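Local coordinates for LbaCas13a H328A (C2c2) (Lachnospiraceae bacterium NK4A179, PDB 5WLH), which probably matures pre-crRNA, holds it as a guide and, once paired with a target, cleaves RNA at adenosines through HEPN nuclease domains, at residues 516-521 and 528-533; 558-563 and 577-582; 163-168 and 201-206; 86-91 and 178-183. All coordinates share one frame; numbering follows the deposited sequence.

How the contacts relate
From the N terminus, 86-91 comes first and meets 178-183 in contact 4, closing a mainly helical loop of 86 residues. Within that loop lies 163-168, whose partner 201-206 follows only after 178-183; contact 3 thus closes a loop of 32 residues and crosses contact 4. Their centres are 14 Å apart and they touch where Ile178 meets Leu203 and Met204, tying helices 83-96, 158-166, 175-185 and 193-206 into one N-terminal unit. Far along the chain, on the opposite side of its centre, contact 1 closes a six-residue loop after helix 486-517, and contact 2 then closes one of thirteen. These two run in series, yet adjoin through Thr517 packing on Leu559 and Ile563.

Contact 1: 516-521 and 528-533; sequences QTVELD and LLLKPK
Leu530 reaches across to Leu520 and Val518 chiefly with one methyl. CB points toward 516-521 but stays farther from it than the branch ends. CG lies anti to the carbonyl carbon (chi1 -62°), which carries the branch forward, and CD1 does most of the touching: it meets CD2 of Leu520 at 3.7 Å. The same CD1 lies more loosely against CG1 of Val518, at 4.3 Å, so one methyl serves two partners two residues apart. The other methyl, Leu530 CD2, is 4.4 Å from Leu520 CD2. The leucine side chains cross obliquely, and the backbones remain well separated, with the CA atoms of Leu520 and Leu530 9.4 Å apart. No hydrogen bond spans the segments. This is apolar packing between the chain leaving helix 486-517 and the loop that returns beside it, close to helix 588-602, which runs up to Arg603, the first residue of an R-X4-H sequence such as marks HEPN nucleases. Main-chain bonds from Thr517 to Lys554, Glu519 to Phe552 and Lys531 to Asn547 and Ile549 hold both segments against 547-554. Next to Leu530, Lys531 folds back, and its NZ donates to Leu529 O at 2.8 Å from above the carbonyl plane, 42° out of it.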
loop_
_atom_site.group_PDB
_atom_site.type_symbol
_atom_site.label_atom_id
_atom_site.label_comp_id
_atom_site.label_asym_id
_atom_site.label_seq_id
_atom_site.Cartn_x
_atom_site.Cartn_y
_atom_site.Cartn_z
ATOM N N GLN A 516 25.629 -4.385 -15.002
ATOM C CA GLN A 516 26.856 -4.105 -15.727
ATOM C C GLN A 516 27.916 -5.185 -15.576
ATOM O O GLN A 516 28.977 -5.072 -16.194
ATOM C CB GLN A 516 27.447 -2.773 -15.273
ATOM C CG GLN A 516 26.672 -1.557 -15.689
ATOM C CD GLN A 516 27.485 -0.316 -15.451
ATOM O OE1 GLN A 516 28.358 0.024 -16.246
ATOM N NE2 GLN A 516 27.240 0.345 -14.325
ATOM N N THR A 517 27.681 -6.212 -14.764
ATOM C CA THR A 517 28.676 -7.262 -14.594
ATOM C C THR A 517 28.392 -8.498 -15.427
ATOM O O THR A 517 29.336 -9.181 -15.839
ATOM C CB THR A 517 28.785 -7.683 -13.124
ATOM O OG1 THR A 517 27.493 -8.073 -12.648
ATOM C CG2 THR A 517 29.333 -6.549 -12.263
ATOM N N VAL A 518 27.123 -8.818 -15.686
ATOM C CA VAL A 518 26.776 -10.052 -16.376
ATOM C C VAL A 518 25.734 -9.779 -17.451
ATOM O O VAL A 518 24.995 -8.791 -17.414
ATOM C CB VAL A 518 26.261 -11.154 -15.412
ATOM C CG1 VAL A 518 27.328 -11.532 -14.401
ATOM C CG2 VAL A 518 24.959 -10.702 -14.717
ATOM N N GLU A 519 25.689 -10.678 -18.426
ATOM C CA GLU A 519 24.601 -10.729 -19.390
ATOM C C GLU A 519 23.918 -12.071 -19.189
ATOM O O GLU A 519 24.484 -13.121 -19.516
ATOM C CB GLU A 519 25.103 -10.552 -20.825
ATOM C CG GLU A 519 23.999 -10.226 -21.815
ATOM C CD GLU A 519 24.475 -10.226 -23.258
ATOM O OE1 GLU A 519 25.631 -9.805 -23.509
ATOM O OE2 GLU A 519 23.688 -10.644 -24.141
ATOM N N LEU A 520 22.734 -12.041 -18.592
ATOM C CA LEU A 520 21.994 -13.265 -18.346
ATOM C C LEU A 520 21.261 -13.685 -19.612
ATOM O O LEU A 520 21.130 -12.919 -20.564
ATOM C CB LEU A 520 21.012 -13.061 -17.188
ATOM C CG LEU A 520 21.678 -12.472 -15.941
ATOM C CD1 LEU A 520 20.692 -12.148 -14.806
ATOM C CD2 LEU A 520 22.756 -13.451 -15.445
ATOM N N ASP A 521 20.783 -14.918 -19.618
ATOM C CA ASP A 521 19.892 -15.373 -20.680
ATOM C C ASP A 521 18.594 -15.861 -20.059
ATOM O O ASP A 521 18.438 -15.884 -18.834
ATOM C CB ASP A 521 20.543 -16.462 -21.541
ATOM C CG ASP A 521 21.120 -17.601 -20.722
ATOM O OD1 ASP A 521 20.531 -17.967 -19.683
ATOM O OD2 ASP A 521 22.171 -18.141 -21.133
ATOM N N LEU A 528 21.170 -13.788 -8.806
ATOM C CA LEU A 528 21.515 -14.298 -7.485
ATOM C C LEU A 528 21.700 -15.808 -7.455
ATOM O O LEU A 528 22.295 -16.324 -6.511
ATOM C CB LEU A 528 20.441 -13.922 -6.473
ATOM C CG LEU A 528 20.332 -12.422 -6.241
ATOM C CD1 LEU A 528 19.328 -12.133 -5.089
ATOM C CD2 LEU A 528 21.698 -11.826 -5.946
ATOM N N LEU A 529 21.199 -16.522 -8.442
ATOM C CA LEU A 529 21.341 -17.968 -8.442
ATOM C C LEU A 529 22.523 -18.446 -9.272
ATOM O O LEU A 529 22.749 -19.660 -9.357
ATOM C CB LEU A 529 20.044 -18.621 -8.927
ATOM C CG LEU A 529 18.879 -18.358 -7.960
ATOM C CD1 LEU A 529 17.678 -19.169 -8.358
ATOM C CD2 LEU A 529 19.301 -18.634 -6.489
ATOM N N LEU A 530 23.296 -17.533 -9.862
ATOM C CA LEU A 530 24.516 -17.951 -10.545
ATOM C C LEU A 530 25.486 -18.551 -9.539
ATOM O O LEU A 530 25.502 -18.180 -8.364
ATOM C CB LEU A 530 25.169 -16.782 -11.287
ATOM C CG LEU A 530 24.358 -16.125 -12.417
ATOM C CD1 LEU A 530 25.209 -15.116 -13.175
ATOM C CD2 LEU A 530 23.742 -17.151 -13.372
ATOM N N LYS A 531 26.283 -19.504 -10.005
ATOM C CA LYS A 531 27.133 -20.306 -9.143
ATOM C C LYS A 531 28.586 -19.860 -9.239
ATOM O O LYS A 531 29.002 -19.277 -10.245
ATOM C CB LYS A 531 27.000 -21.789 -9.519
ATOM C CG LYS A 531 25.615 -22.361 -9.230
ATOM C CD LYS A 531 25.388 -22.545 -7.733
ATOM C CE LYS A 531 23.910 -22.748 -7.403
ATOM N NZ LYS A 531 23.162 -21.456 -7.216
ATOM N N PRO A 532 29.391 -20.112 -8.201
ATOM C CA PRO A 532 30.763 -19.593 -8.183
ATOM C C PRO A 532 31.622 -20.194 -9.291
ATOM O O PRO A 532 31.288 -21.218 -9.892
ATOM C CB PRO A 532 31.284 -20.006 -6.799
ATOM C CG PRO A 532 30.073 -20.312 -5.998
ATOM C CD PRO A 532 29.066 -20.841 -6.963
ATOM N N LYS A 533 32.763 -19.539 -9.529
ATOM C CA LYS A 533 33.566 -19.790 -10.723
ATOM C C LYS A 533 34.067 -21.229 -10.827
ATOM O O LYS A 533 34.375 -21.678 -11.934
ATOM C CB LYS A 533 34.754 -18.837 -10.759
ATOM C CG LYS A 533 35.792 -19.099 -9.669
ATOM C CD LYS A 533 36.853 -18.020 -9.681
ATOM C CE LYS A 533 38.008 -18.352 -8.740
ATOM N NZ LYS A 533 39.014 -17.247 -8.728
#

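Contact 2: 558-563 and 577-582; sequences TLRDTI and PFDKYL
Phe578 O is held by two backbone donors, Tyr581 N at 3.0 Å and Leu582 N at 2.8 Å, and this short turn of helix fixes the residue whose side chain receives Arg560. The arginine crosses to it nearly straight at first, with CG anti to the backbone N and chi2 also anti, and this carries CD over one face of the Phe578 ring, 4.2 Å from Arg560 CD to the ring centroid and 17° off the ring normal: a CH-pi contact. The bend at chi3 (-63°) then swings NE and the guanidinium to Phe578 CB. The two side chains slide past each other in opposite directions, and Phe578 CB comes over one face of the guanidinium, 3.5 Å from Arg560 NH1. The guanidinium and ring planes are 35° apart, inclined rather than stacked. Leu582 CD1 approaches obliquely, 3.9 Å from Arg560 NH2. Phe578 is itself backed by Phe576, ring edge to face.

Asp579 OD1 lies near the guanidinium plane, but its 4.0 Å from Arg560 NH2 is beyond a salt bridge. The firm ionic partner is Asp588, at the start of helix 588-602, whose OD1 pairs with Arg560 NE. The chemistry is thus divided along one side chain: aliphatic carbon and a guanidinium face rest on hydrocarbon, while the charge is probably met chiefly through Asp588, with Asp579 adding a weaker attraction.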
loop_
_atom_site.group_PDB
_atom_site.type_symbol
_atom_site.label_atom_id
_atom_site.label_comp_id
_atom_site.label_asym_id
_atom_site.label_seq_id
_atom_site.Cartn_x
_atom_site.Cartn_y
_atom_site.Cartn_z
ATOM N N THR A 558 37.611 -5.818 -16.567
ATOM C CA THR A 558 37.225 -4.577 -15.902
ATOM C C THR A 558 36.247 -4.816 -14.758
ATOM O O THR A 558 35.663 -3.857 -14.240
ATOM C CB THR A 558 36.616 -3.591 -16.900
ATOM O OG1 THR A 558 35.481 -4.198 -17.527
ATOM C CG2 THR A 558 37.645 -3.192 -17.953
ATOM N N LEU A 559 36.093 -6.075 -14.342
ATOM C CA LEU A 559 35.068 -6.451 -13.374
ATOM C C LEU A 559 35.197 -5.670 -12.070
ATOM O O LEU A 559 34.210 -5.122 -11.569
ATOM C CB LEU A 559 35.146 -7.955 -13.111
ATOM C CG LEU A 559 34.119 -8.459 -12.103
ATOM C CD1 LEU A 559 32.699 -7.981 -12.510
ATOM C CD2 LEU A 559 34.184 -9.984 -11.983
ATOM N N ARG A 560 36.403 -5.619 -11.491
ATOM C CA ARG A 560 36.561 -4.893 -10.233
ATOM C C ARG A 560 36.226 -3.418 -10.394
ATOM O O ARG A 560 35.540 -2.839 -9.543
ATOM C CB ARG A 560 37.974 -5.036 -9.682
ATOM C CG ARG A 560 38.163 -4.285 -8.374
ATOM C CD ARG A 560 39.613 -4.248 -7.949
ATOM N NE ARG A 560 40.101 -5.594 -7.698
ATOM C CZ ARG A 560 41.319 -5.879 -7.259
ATOM N NH1 ARG A 560 42.191 -4.900 -7.030
ATOM N NH2 ARG A 560 41.661 -7.142 -7.055
ATOM N N ASP A 561 36.713 -2.785 -11.466
ATOM C CA ASP A 561 36.410 -1.371 -11.651
ATOM C C ASP A 561 34.924 -1.160 -11.921
ATOM O O ASP A 561 34.360 -0.140 -11.506
ATOM C CB ASP A 561 37.257 -0.789 -12.790
ATOM C CG ASP A 561 38.701 -0.504 -12.367
ATOM O OD1 ASP A 561 39.075 -0.830 -11.216
ATOM O OD2 ASP A 561 39.463 0.038 -13.196
ATOM N N THR A 562 34.275 -2.104 -12.607
ATOM C CA THR A 562 32.832 -2.006 -12.818
ATOM C C THR A 562 32.079 -2.097 -11.493
ATOM O O THR A 562 31.193 -1.276 -11.214
ATOM C CB THR A 562 32.367 -3.092 -13.783
ATOM O OG1 THR A 562 33.132 -3.007 -14.990
ATOM C CG2 THR A 562 30.884 -2.922 -14.110
ATOM N N ILE A 563 32.436 -3.072 -10.652
ATOM C CA ILE A 563 31.801 -3.190 -9.336
ATOM C C ILE A 563 31.977 -1.902 -8.545
ATOM O O ILE A 563 31.042 -1.410 -7.902
ATOM C CB ILE A 563 32.381 -4.388 -8.564
ATOM C CG1 ILE A 563 32.021 -5.717 -9.235
ATOM C CG2 ILE A 563 31.934 -4.349 -7.122
ATOM C CD1 ILE A 563 32.852 -6.883 -8.705
ATOM N N PRO A 577 43.541 -2.472 0.202
ATOM C CA PRO A 577 44.303 -3.709 -0.057
ATOM C C PRO A 577 43.401 -4.869 -0.459
ATOM O O PRO A 577 43.151 -5.807 0.303
ATOM C CB PRO A 577 45.014 -3.936 1.279
ATOM C CG PRO A 577 44.039 -3.414 2.293
ATOM C CD PRO A 577 43.348 -2.233 1.642
ATOM N N PHE A 578 42.897 -4.810 -1.694
ATOM C CA PHE A 578 42.014 -5.862 -2.191
ATOM C C PHE A 578 42.697 -7.220 -2.150
ATOM O O PHE A 578 42.056 -8.240 -1.872
ATOM C CB PHE A 578 41.568 -5.553 -3.619
ATOM C CG PHE A 578 40.488 -4.522 -3.706
ATOM C CD1 PHE A 578 39.196 -4.812 -3.292
ATOM C CD2 PHE A 578 40.767 -3.252 -4.196
ATOM C CE1 PHE A 578 38.197 -3.854 -3.371
ATOM C CE2 PHE A 578 39.772 -2.288 -4.278
ATOM C CZ PHE A 578 38.489 -2.590 -3.867
ATOM N N ASP A 579 44.000 -7.253 -2.430
ATOM C CA ASP A 579 44.692 -8.529 -2.518
ATOM C C ASP A 579 44.854 -9.188 -1.160
ATOM O O ASP A 579 44.989 -10.413 -1.099
ATOM C CB ASP A 579 46.042 -8.336 -3.202
ATOM C CG ASP A 579 45.905 -8.195 -4.706
ATOM O OD1 ASP A 579 44.920 -8.730 -5.265
ATOM O OD2 ASP A 579 46.769 -7.541 -5.326
ATOM N N LYS A 580 44.825 -8.413 -0.073
ATOM C CA LYS A 580 44.785 -9.019 1.250
ATOM C C LYS A 580 43.550 -9.892 1.409
ATOM O O LYS A 580 43.606 -10.940 2.062
ATOM C CB LYS A 580 44.829 -7.938 2.333
ATOM C CG LYS A 580 44.464 -8.451 3.715
ATOM C CD LYS A 580 44.568 -7.397 4.806
ATOM C CE LYS A 580 44.272 -8.037 6.174
ATOM N NZ LYS A 580 44.762 -7.237 7.340
ATOM N N TYR A 581 42.437 -9.502 0.786
ATOM C CA TYR A 581 41.183 -10.233 0.912
ATOM C C TYR A 581 40.930 -11.204 -0.228
ATOM O O TYR A 581 40.262 -12.221 -0.021
ATOM C CB TYR A 581 40.015 -9.243 1.018
ATOM C CG TYR A 581 40.232 -8.240 2.114
ATOM C CD1 TYR A 581 40.030 -8.583 3.445
ATOM C CD2 TYR A 581 40.669 -6.957 1.827
ATOM C CE1 TYR A 581 40.249 -7.663 4.459
ATOM C CE2 TYR A 581 40.888 -6.038 2.828
ATOM C CZ TYR A 581 40.679 -6.395 4.141
ATOM O OH TYR A 581 40.900 -5.468 5.123
ATOM N N LEU A 582 41.437 -10.924 -1.419
ATOM C CA LEU A 582 41.343 -11.855 -2.539
ATOM C C LEU A 582 42.669 -12.593 -2.716
ATOM O O LEU A 582 43.325 -12.534 -3.758
ATOM C CB LEU A 582 40.933 -11.113 -3.806
ATOM C CG LEU A 582 39.627 -10.343 -3.592
ATOM C CD1 LEU A 582 39.533 -9.141 -4.512
ATOM C CD2 LEU A 582 38.450 -11.283 -3.791
#

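Contact 3: 163-168 and 201-206; sequences NRIKNN and KLLMNA
Ile165 spreads its two branches over different leucines of 201-206. Its CG1 lies anti to the carbonyl carbon (chi1 -76°), and the extended arm takes CD1 to Leu202 CD2, 3.7 Å away. The other branch, CG2, meets Leu203 CD2 at 3.9 Å. The leucines answer with different conformations: Leu202 sends CG away from its backbone N (chi1 167°), Leu203 places it beside the N, and in each case the CB bond does not aim at Ile165 but a terminal methyl still arrives there. Ile165 and Leu203 meet at about a right angle.

Lys166 takes another route. Its CG sits in the crowded position between backbone N and carbonyl carbon, and a bend at chi3 turns the chain end toward the finish of helix 193-206. NZ donates to Ala206 O over 3.3 Å, a long bond but nearly linear with the carbonyl, the C=O to N angle being 177°. An ammonium there would probably be favoured by the negative end of the helix dipole; Asp208 adds a weak, long ion pair.

The end of helix 158-166 thus packs against the end of 193-206, whose Leu202 also packs on Val218 and Phe222 of helix 218-230, and whose Met204 rests on Glu175 of helix 175-185.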
loop_
_atom_site.group_PDB
_atom_site.type_symbol
_atom_site.label_atom_id
_atom_site.label_comp_id
_atom_site.label_asym_id
_atom_site.label_seq_id
_atom_site.Cartn_x
_atom_site.Cartn_y
_atom_site.Cartn_z
ATOM N N ASN A 163 -48.168 19.707 7.756
ATOM C CA ASN A 163 -48.188 21.113 8.149
ATOM C C ASN A 163 -46.780 21.646 8.378
ATOM O O ASN A 163 -46.452 22.750 7.938
ATOM C CB ASN A 163 -49.039 21.298 9.405
ATOM C CG ASN A 163 -50.514 21.099 9.145
ATOM O OD1 ASN A 163 -50.980 21.208 8.007
ATOM N ND2 ASN A 163 -51.263 20.802 10.202
ATOM N N ARG A 164 -45.932 20.881 9.068
ATOM C CA ARG A 164 -44.571 21.350 9.294
ATOM C C ARG A 164 -43.790 21.418 7.985
ATOM O O ARG A 164 -42.983 22.334 7.784
ATOM C CB ARG A 164 -43.872 20.446 10.311
ATOM C CG ARG A 164 -44.487 20.484 11.704
ATOM C CD ARG A 164 -44.468 21.888 12.305
ATOM N NE ARG A 164 -43.126 22.286 12.723
ATOM C CZ ARG A 164 -42.771 22.556 13.978
ATOM N NH1 ARG A 164 -41.520 22.909 14.252
ATOM N NH2 ARG A 164 -43.663 22.473 14.962
ATOM N N ILE A 165 -44.051 20.481 7.069
ATOM C CA ILE A 165 -43.309 20.421 5.811
ATOM C C ILE A 165 -43.658 21.605 4.910
ATOM O O ILE A 165 -42.780 22.175 4.252
ATOM C CB ILE A 165 -43.569 19.074 5.108
ATOM C CG1 ILE A 165 -42.780 17.955 5.792
ATOM C CG2 ILE A 165 -43.206 19.138 3.632
ATOM C CD1 ILE A 165 -43.249 16.566 5.393
ATOM N N LYS A 166 -44.929 21.989 4.852
ATOM C CA LYS A 166 -45.333 23.069 3.957
ATOM C C LYS A 166 -45.411 24.426 4.649
ATOM O O LYS A 166 -45.731 25.424 3.992
ATOM C CB LYS A 166 -46.678 22.738 3.297
ATOM C CG LYS A 166 -47.896 22.956 4.174
ATOM C CD LYS A 166 -49.156 22.418 3.500
ATOM C CE LYS A 166 -49.466 23.164 2.214
ATOM N NZ LYS A 166 -50.563 22.508 1.447
ATOM N N ASN A 167 -45.104 24.494 5.946
ATOM C CA ASN A 167 -45.221 25.754 6.674
ATOM C C ASN A 167 -44.227 26.802 6.179
ATOM O O ASN A 167 -44.483 28.003 6.312
ATOM C CB ASN A 167 -45.033 25.507 8.171
ATOM C CG ASN A 167 -45.398 26.713 9.013
ATOM O OD1 ASN A 167 -44.523 27.453 9.465
ATOM N ND2 ASN A 167 -46.693 26.918 9.232
ATOM N N ASN A 168 -43.096 26.381 5.612
ATOM C CA ASN A 168 -42.107 27.307 5.076
ATOM C C ASN A 168 -42.038 27.277 3.555
ATOM O O ASN A 168 -41.139 27.896 2.975
ATOM C CB ASN A 168 -40.721 27.011 5.652
ATOM C CG ASN A 168 -40.686 27.088 7.165
ATOM O OD1 ASN A 168 -41.612 27.597 7.795
ATOM N ND2 ASN A 168 -39.612 26.574 7.758
ATOM N N LYS A 201 -45.031 9.368 -0.486
ATOM C CA LYS A 201 -46.481 9.424 -0.323
ATOM C C LYS A 201 -46.881 10.606 0.543
ATOM O O LYS A 201 -47.834 11.330 0.229
ATOM C CB LYS A 201 -46.970 8.116 0.297
ATOM C CG LYS A 201 -48.463 8.014 0.572
ATOM C CD LYS A 201 -48.859 6.525 0.651
ATOM C CE LYS A 201 -50.342 6.335 0.979
ATOM N NZ LYS A 201 -50.670 4.888 1.223
ATOM N N LEU A 202 -46.141 10.821 1.629
ATOM C CA LEU A 202 -46.380 11.965 2.497
ATOM C C LEU A 202 -46.197 13.279 1.748
ATOM O O LEU A 202 -47.019 14.193 1.879
ATOM C CB LEU A 202 -45.433 11.890 3.690
ATOM C CG LEU A 202 -45.287 13.124 4.568
ATOM C CD1 LEU A 202 -46.548 13.326 5.317
ATOM C CD2 LEU A 202 -44.127 12.925 5.536
ATOM N N LEU A 203 -45.130 13.394 0.954
ATOM C CA LEU A 203 -44.873 14.648 0.247
ATOM C C LEU A 203 -45.907 14.898 -0.841
ATOM O O LEU A 203 -46.286 16.048 -1.096
ATOM C CB LEU A 203 -43.470 14.636 -0.356
ATOM C CG LEU A 203 -42.363 14.766 0.691
ATOM C CD1 LEU A 203 -41.009 14.449 0.068
ATOM C CD2 LEU A 203 -42.385 16.174 1.275
ATOM N N MET A 204 -46.354 13.840 -1.520
ATOM C CA MET A 204 -47.401 14.024 -2.523
ATOM C C MET A 204 -48.708 14.463 -1.875
ATOM O O MET A 204 -49.410 15.335 -2.410
ATOM C CB MET A 204 -47.587 12.743 -3.336
ATOM C CG MET A 204 -46.363 12.375 -4.189
ATOM S SD MET A 204 -46.078 13.424 -5.635
ATOM C CE MET A 204 -47.337 12.803 -6.764
ATOM N N ASN A 205 -49.049 13.879 -0.724
ATOM C CA ASN A 205 -50.214 14.336 0.020
ATOM C C ASN A 205 -50.022 15.766 0.513
ATOM O O ASN A 205 -50.960 16.574 0.480
ATOM C CB ASN A 205 -50.500 13.399 1.198
ATOM C CG ASN A 205 -50.876 11.981 0.749
ATOM O OD1 ASN A 205 -51.218 11.759 -0.414
ATOM N ND2 ASN A 205 -50.802 11.017 1.674
ATOM N N ALA A 206 -48.812 16.100 0.975
ATOM C CA ALA A 206 -48.563 17.448 1.480
ATOM C C ALA A 206 -48.789 18.494 0.402
ATOM O O ALA A 206 -49.316 19.579 0.676
ATOM C CB ALA A 206 -47.140 17.561 2.023
#

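Contact 4: 86-91 and 178-183; sequences WFLSEI and IDRIIA
Ile181 and Arg180 receive Leu88 and Ile91 in the first shell, a set of close carbon contacts without a hydrogen bond across the segments. CD1 of Ile181 meets Ile91 CG2 at 3.6 Å, the two side chains crossing at about a right angle. The same methyl lies 3.9 Å from the backbone oxygen Leu88 O, so it is set against the helix surface between Leu88 and Ile91. Leu88 and Ile181 slide past each other in opposite directions, Leu88 CD2 being 4.0 Å from Ile181 CG1, while Leu88 CD1 is 3.8 Å from Arg180 CB. Arg180 therefore contributes carbon here, and its extended chain carries the guanidinium away from Leu88.

In the second shell, Arg180 NE is paired with Asp176 one turn earlier on the same helix, and NH2 with Asp356, just before helix 357-388. Both pairings are consistent with holding the arginine's outward course.

The segment axes come within 10.2 Å and cross at -73°. Between the segments the contact is about a turn long; Leu84, Gln85 and Val92, with Ile177 and Tyr185 opposite, extend it. Such a steep crossing belongs to globular all-alpha packing rather than a coiled coil, and joins helix 83-96 to helix 175-185 in the N-terminal helical part of this Cas13a.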
loop_
_atom_site.group_PDB
_atom_site.type_symbol
_atom_site.label_atom_id
_atom_site.label_comp_id
_atom_site.label_asym_id
_atom_site.label_seq_id
_atom_site.Cartn_x
_atom_site.Cartn_y
_atom_site.Cartn_z
ATOM N N TRP A 86 -30.836 24.419 -8.043
ATOM C CA TRP A 86 -30.828 25.380 -6.948
ATOM C C TRP A 86 -32.223 25.569 -6.356
ATOM O O TRP A 86 -32.352 25.937 -5.182
ATOM C CB TRP A 86 -30.230 26.697 -7.451
ATOM C CG TRP A 86 -30.559 27.908 -6.653
ATOM C CD1 TRP A 86 -29.790 28.487 -5.687
ATOM C CD2 TRP A 86 -31.734 28.714 -6.772
ATOM N NE1 TRP A 86 -30.423 29.598 -5.185
ATOM C CE2 TRP A 86 -31.619 29.759 -5.834
ATOM C CE3 TRP A 86 -32.878 28.647 -7.573
ATOM C CZ2 TRP A 86 -32.605 30.730 -5.676
ATOM C CZ3 TRP A 86 -33.851 29.612 -7.418
ATOM C CH2 TRP A 86 -33.708 30.643 -6.480
ATOM N N PHE A 87 -33.272 25.299 -7.141
ATOM C CA PHE A 87 -34.631 25.309 -6.603
ATOM C C PHE A 87 -34.858 24.136 -5.654
ATOM O O PHE A 87 -35.511 24.289 -4.615
ATOM C CB PHE A 87 -35.645 25.280 -7.748
ATOM C CG PHE A 87 -37.079 25.230 -7.294
ATOM C CD1 PHE A 87 -37.592 26.205 -6.458
ATOM C CD2 PHE A 87 -37.914 24.208 -7.711
ATOM C CE1 PHE A 87 -38.910 26.167 -6.047
ATOM C CE2 PHE A 87 -39.234 24.161 -7.302
ATOM C CZ PHE A 87 -39.732 25.141 -6.467
ATOM N N LEU A 88 -34.334 22.954 -5.999
ATOM C CA LEU A 88 -34.389 21.821 -5.080
ATOM C C LEU A 88 -33.723 22.156 -3.755
ATOM O O LEU A 88 -34.235 21.806 -2.685
ATOM C CB LEU A 88 -33.716 20.597 -5.698
ATOM C CG LEU A 88 -34.075 20.168 -7.115
ATOM C CD1 LEU A 88 -33.153 19.040 -7.544
ATOM C CD2 LEU A 88 -35.523 19.735 -7.188
ATOM N N SER A 89 -32.568 22.826 -3.807
ATOM C CA SER A 89 -31.848 23.154 -2.581
ATOM C C SER A 89 -32.637 24.122 -1.713
ATOM O O SER A 89 -32.566 24.046 -0.480
ATOM C CB SER A 89 -30.477 23.739 -2.914
ATOM O OG SER A 89 -29.697 23.895 -1.740
ATOM N N GLU A 90 -33.394 25.030 -2.331
ATOM C CA GLU A 90 -34.176 25.994 -1.564
ATOM C C GLU A 90 -35.364 25.324 -0.885
ATOM O O GLU A 90 -35.700 25.658 0.258
ATOM C CB GLU A 90 -34.645 27.131 -2.475
ATOM C CG GLU A 90 -34.984 28.420 -1.743
ATOM C CD GLU A 90 -33.751 29.206 -1.332
ATOM O OE1 GLU A 90 -33.881 30.121 -0.490
ATOM O OE2 GLU A 90 -32.652 28.906 -1.846
ATOM N N ILE A 91 -36.008 24.377 -1.572
ATOM C CA ILE A 91 -37.118 23.638 -0.974
ATOM C C ILE A 91 -36.643 22.878 0.257
ATOM O O ILE A 91 -37.284 22.906 1.316
ATOM C CB ILE A 91 -37.753 22.693 -2.012
ATOM C CG1 ILE A 91 -38.452 23.501 -3.100
ATOM C CG2 ILE A 91 -38.750 21.757 -1.346
ATOM C CD1 ILE A 91 -39.499 24.453 -2.559
ATOM N N ILE A 178 -40.040 16.199 -6.164
ATOM C CA ILE A 178 -40.019 15.323 -4.996
ATOM C C ILE A 178 -39.074 14.149 -5.234
ATOM O O ILE A 178 -38.249 13.806 -4.375
ATOM C CB ILE A 178 -41.447 14.854 -4.664
ATOM C CG1 ILE A 178 -42.246 16.013 -4.060
ATOM C CG2 ILE A 178 -41.412 13.649 -3.728
ATOM C CD1 ILE A 178 -43.747 15.802 -4.034
ATOM N N ASP A 179 -39.168 13.528 -6.412
ATOM C CA ASP A 179 -38.284 12.413 -6.733
ATOM C C ASP A 179 -36.823 12.840 -6.708
ATOM O O ASP A 179 -35.963 12.100 -6.219
ATOM C CB ASP A 179 -38.645 11.831 -8.096
ATOM C CG ASP A 179 -39.845 10.914 -8.033
ATOM O OD1 ASP A 179 -40.347 10.684 -6.916
ATOM O OD2 ASP A 179 -40.276 10.414 -9.094
ATOM N N ARG A 180 -36.523 14.032 -7.227
ATOM C CA ARG A 180 -35.141 14.502 -7.242
ATOM C C ARG A 180 -34.642 14.800 -5.836
ATOM O O ARG A 180 -33.498 14.474 -5.496
ATOM C CB ARG A 180 -35.024 15.741 -8.129
ATOM C CG ARG A 180 -34.850 15.402 -9.597
ATOM C CD ARG A 180 -35.267 16.542 -10.517
ATOM N NE ARG A 180 -35.368 16.059 -11.889
ATOM C CZ ARG A 180 -34.354 16.041 -12.745
ATOM N NH1 ARG A 180 -33.167 16.502 -12.371
ATOM N NH2 ARG A 180 -34.525 15.569 -13.971
ATOM N N ILE A 181 -35.488 15.417 -5.008
ATOM C CA ILE A 181 -35.095 15.790 -3.653
ATOM C C ILE A 181 -34.822 14.553 -2.811
ATOM O O ILE A 181 -33.880 14.523 -2.004
ATOM C CB ILE A 181 -36.184 16.666 -3.014
ATOM C CG1 ILE A 181 -36.117 18.085 -3.569
ATOM C CG2 ILE A 181 -36.046 16.679 -1.512
ATOM C CD1 ILE A 181 -37.036 19.040 -2.869
ATOM N N ILE A 182 -35.654 13.523 -2.963
ATOM C CA ILE A 182 -35.480 12.306 -2.179
ATOM C C ILE A 182 -34.165 11.628 -2.539
ATOM O O ILE A 182 -33.365 11.283 -1.665
ATOM C CB ILE A 182 -36.680 11.365 -2.393
ATOM C CG1 ILE A 182 -37.913 11.932 -1.694
ATOM C CG2 ILE A 182 -36.355 9.969 -1.904
ATOM C CD1 ILE A 182 -39.173 11.109 -1.924
ATOM N N ALA A 183 -33.915 11.441 -3.835
ATOM C CA ALA A 183 -32.714 10.733 -4.250
ATOM C C ALA A 183 -31.452 11.521 -3.931
ATOM O O ALA A 183 -30.403 10.922 -3.666
ATOM C CB ALA A 183 -32.780 10.425 -5.744
#